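PDB 3OP2: putative mandelate racemase from Bordetella bronchiseptica, which probably catalyses a magnesium-dependent reaction that begins with proton abstraction next to a carboxylate, as in the mandelate racemase branch of the enolase superfamily. Local coordinates for residues 198-203 with 224-229. Numbering follows the deposited sequence.
With MG (magnesium ion), chain C; AKG (2-oxoglutaric acid), chain D.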
loop_
_atom_site.group_PDB
_atom_site.type_symbol
_atom_site.label_atom_id
_atom_site.label_comp_id
_atom_site.label_asym_id
_atom_site.label_seq_id
_atom_site.Cartn_x
_atom_site.Cartn_y
_atom_site.Cartn_z
ATOM N N ILE A 198 18.995 -26.266 -1.201
ATOM C CA ILE A 198 18.492 -25.720 -2.447
ATOM C C ILE A 198 17.161 -25.053 -2.149
ATOM O O ILE A 198 16.211 -25.695 -1.695
ATOM C CB ILE A 198 18.366 -26.806 -3.561
ATOM C CG1 ILE A 198 19.703 -27.535 -3.752
ATOM C CG2 ILE A 198 17.907 -26.169 -4.868
ATOM C CD1 ILE A 198 19.679 -28.659 -4.802
ATOM N N LEU A 199 17.132 -23.742 -2.351
ATOM C CA LEU A 199 15.935 -22.937 -2.208
ATOM C C LEU A 199 15.394 -22.660 -3.604
ATOM O O LEU A 199 16.134 -22.738 -4.594
ATOM C CB LEU A 199 16.266 -21.615 -1.520
ATOM C CG LEU A 199 16.684 -21.597 -0.052
ATOM C CD1 LEU A 199 17.830 -22.556 0.236
ATOM C CD2 LEU A 199 17.076 -20.185 0.321
ATOM N N VAL A 200 14.113 -22.314 -3.681
ATOM C CA VAL A 200 13.448 -22.110 -4.957
ATOM C C VAL A 200 12.556 -20.874 -4.846
ATOM O O VAL A 200 11.997 -20.637 -3.788
ATOM C CB VAL A 200 12.689 -23.411 -5.296
ATOM C CG1 VAL A 200 11.253 -23.188 -5.721
ATOM C CG2 VAL A 200 13.498 -24.277 -6.224
ATOM N N ASP A 201 12.462 -20.070 -5.914
ATOM C CA ASP A 201 11.671 -18.816 -5.908
ATOM C C ASP A 201 10.824 -18.757 -7.183
ATOM O O ASP A 201 11.373 -18.751 -8.298
ATOM C CB ASP A 201 12.599 -17.586 -5.817
ATOM C CG ASP A 201 11.858 -16.271 -5.540
ATOM O OD1 ASP A 201 10.658 -16.111 -5.880
ATOM O OD2 ASP A 201 12.500 -15.351 -4.975
ATOM N N ALA A 202 9.501 -18.719 -7.029
ATOM C CA ALA A 202 8.613 -18.750 -8.202
ATOM C C ALA A 202 8.145 -17.363 -8.639
ATOM O O ALA A 202 7.531 -17.214 -9.684
ATOM C CB ALA A 202 7.416 -19.667 -7.956
ATOM N N ASN A 203 8.444 -16.360 -7.823
ATOM C CA ASN A 203 8.107 -14.972 -8.109
ATOM C C ASN A 203 6.630 -14.778 -8.445
ATOM O O ASN A 203 6.294 -14.005 -9.343
ATOM C CB ASN A 203 9.037 -14.399 -9.209
ATOM C CG ASN A 203 10.482 -14.301 -8.753
ATOM O OD1 ASN A 203 11.323 -15.129 -9.116
ATOM N ND2 ASN A 203 10.771 -13.306 -7.923
ATOM N N TYR A 224 14.621 -26.588 0.442
ATOM C CA TYR A 224 14.495 -25.975 1.757
ATOM C C TYR A 224 13.208 -25.152 1.845
ATOM O O TYR A 224 12.440 -25.285 2.801
ATOM C CB TYR A 224 15.730 -25.122 2.037
ATOM C CG TYR A 224 15.811 -24.525 3.415
ATOM C CD1 TYR A 224 16.358 -25.244 4.476
ATOM C CD2 TYR A 224 15.353 -23.232 3.659
ATOM C CE1 TYR A 224 16.443 -24.693 5.744
ATOM C CE2 TYR A 224 15.433 -22.669 4.926
ATOM C CZ TYR A 224 15.975 -23.404 5.960
ATOM O OH TYR A 224 16.063 -22.838 7.216
ATOM N N TRP A 225 12.982 -24.293 0.857
ATOM C CA TRP A 225 11.726 -23.553 0.769
ATOM C C TRP A 225 11.250 -23.319 -0.646
ATOM O O TRP A 225 11.991 -23.525 -1.613
ATOM C CB TRP A 225 11.743 -22.251 1.584
ATOM C CG TRP A 225 12.518 -21.059 1.037
ATOM C CD1 TRP A 225 12.551 -20.606 -0.255
ATOM C CD2 TRP A 225 13.297 -20.123 1.807
ATOM N NE1 TRP A 225 13.332 -19.472 -0.335
ATOM C CE2 TRP A 225 13.801 -19.158 0.911
ATOM C CE3 TRP A 225 13.631 -20.023 3.169
ATOM C CZ2 TRP A 225 14.623 -18.095 1.326
ATOM C CZ3 TRP A 225 14.458 -18.975 3.589
ATOM C CH2 TRP A 225 14.951 -18.024 2.660
ATOM N N PHE A 226 10.000 -22.871 -0.720
ATOM C CA PHE A 226 9.282 -22.588 -1.925
ATOM C C PHE A 226 8.830 -21.134 -1.725
ATOM O O PHE A 226 7.870 -20.856 -0.989
ATOM C CB PHE A 226 8.071 -23.554 -1.990
ATOM C CG PHE A 226 7.286 -23.536 -3.307
ATOM C CD1 PHE A 226 7.737 -22.844 -4.429
ATOM C CD2 PHE A 226 6.102 -24.272 -3.412
ATOM C CE1 PHE A 226 6.994 -22.868 -5.652
ATOM C CE2 PHE A 226 5.355 -24.318 -4.610
ATOM C CZ PHE A 226 5.800 -23.616 -5.736
ATOM N N GLU A 227 9.526 -20.213 -2.384
ATOM C CA GLU A 227 9.343 -18.772 -2.185
ATOM C C GLU A 227 8.382 -18.172 -3.216
ATOM O O GLU A 227 8.423 -18.528 -4.407
ATOM C CB GLU A 227 10.719 -18.059 -2.224
ATOM C CG GLU A 227 10.667 -16.514 -2.064
ATOM C CD GLU A 227 12.052 -15.871 -1.894
ATOM O OE1 GLU A 227 13.017 -16.555 -1.510
ATOM O OE2 GLU A 227 12.164 -14.652 -2.131
ATOM N N GLU A 228 7.520 -17.267 -2.751
ATOM C CA GLU A 228 6.440 -16.694 -3.567
ATOM C C GLU A 228 5.866 -17.706 -4.588
ATOM O O GLU A 228 5.951 -17.497 -5.806
ATOM C CB GLU A 228 6.904 -15.407 -4.258
ATOM C CG GLU A 228 7.229 -14.252 -3.295
ATOM C CD GLU A 228 7.263 -12.895 -4.002
ATOM O OE1 GLU A 228 7.971 -12.758 -5.026
ATOM O OE2 GLU A 228 6.582 -11.961 -3.527
ATOM N N PRO A 229 5.299 -18.822 -4.086
ATOM C CA PRO A 229 4.782 -19.829 -5.007
ATOM C C PRO A 229 3.566 -19.300 -5.753
ATOM O O PRO A 229 3.299 -19.727 -6.871
ATOM C CB PRO A 229 4.396 -20.983 -4.077
ATOM C CG PRO A 229 4.093 -20.341 -2.776
ATOM C CD PRO A 229 5.034 -19.173 -2.672
HETATM MG MG MG C . 12.025 -13.568 -3.900
HETATM C C1 AKG D . 14.545 -12.133 -4.547
HETATM O O1 AKG D . 15.596 -11.507 -4.309
HETATM O O2 AKG D . 14.051 -12.940 -3.721
HETATM C C2 AKG D . 13.834 -11.914 -5.807
HETATM O O5 AKG D . 12.786 -12.518 -5.989
HETATM C C3 AKG D . 14.324 -10.941 -6.860
HETATM C C4 AKG D . 15.669 -11.371 -7.444
HETATM C C5 AKG D . 15.912 -10.785 -8.830
HETATM O O3 AKG D . 15.623 -9.588 -9.080
HETATM O O4 AKG D . 16.425 -11.525 -9.702
HETATM O O HOH W 1 10.084 -13.869 -4.734
HETATM O O HOH W 2 8.197 -11.307 -7.349
#
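Tyr224 enters the contact through its backbone, whose N donates to Ile198 O at 2.8 Å, while its CB lies against Leu199 CD1. Trp225 O takes a long, weak bond from Val200 N. The Trp225 indole swings toward the neighbouring strand because CG sits between the backbone N and the carbonyl carbon (chi1 75°). Leu199 CD2 then rests over one face of the six-membered ring of Trp225, 3.7 Å from its centroid, in a CH-pi contact, and Val200 O lies at the indole edge. Phe226 pairs with Val200 in parallel register on the side of the sheet away from the metal; its CD1 touches Val200 CG1 and its CE1 approaches Ala202 CB. Glu227 uses both backbone groups, N to Val200 O and O from Ala202 N, the latter bond almost straight at 178°. With CG anti to the backbone N (chi1 178°) and an extended chain, Glu227 sends OE2 to the magnesium ion at 2.1 Å. Asp201 OD2 binds the same ion and comes within 2.9 Å of Glu227 OE2, the charges of the two carboxylates presumably offset by the metal. Glu254, water 1 and two oxygens of 2-oxoglutarate complete the site, and Glu227 OE1 forms a salt bridge with Lys171. Asp201 OD1 stays off the metal; it closes an Asx turn with Asn203 N and accepts from water 1. Asn203 ND2 donates to ligand O5 at 2.9 Å. Beyond Glu228, Pro229 CA meets Ala202 CB. The strands, joined through helix 208-220 in a beta-alpha-beta unit, are neighbours in the enolase-family barrel: strand 169-173 flanks 198-201, strand 249-252 flanks 225-227, and helix 178-192 packs on Ile198 and Val200.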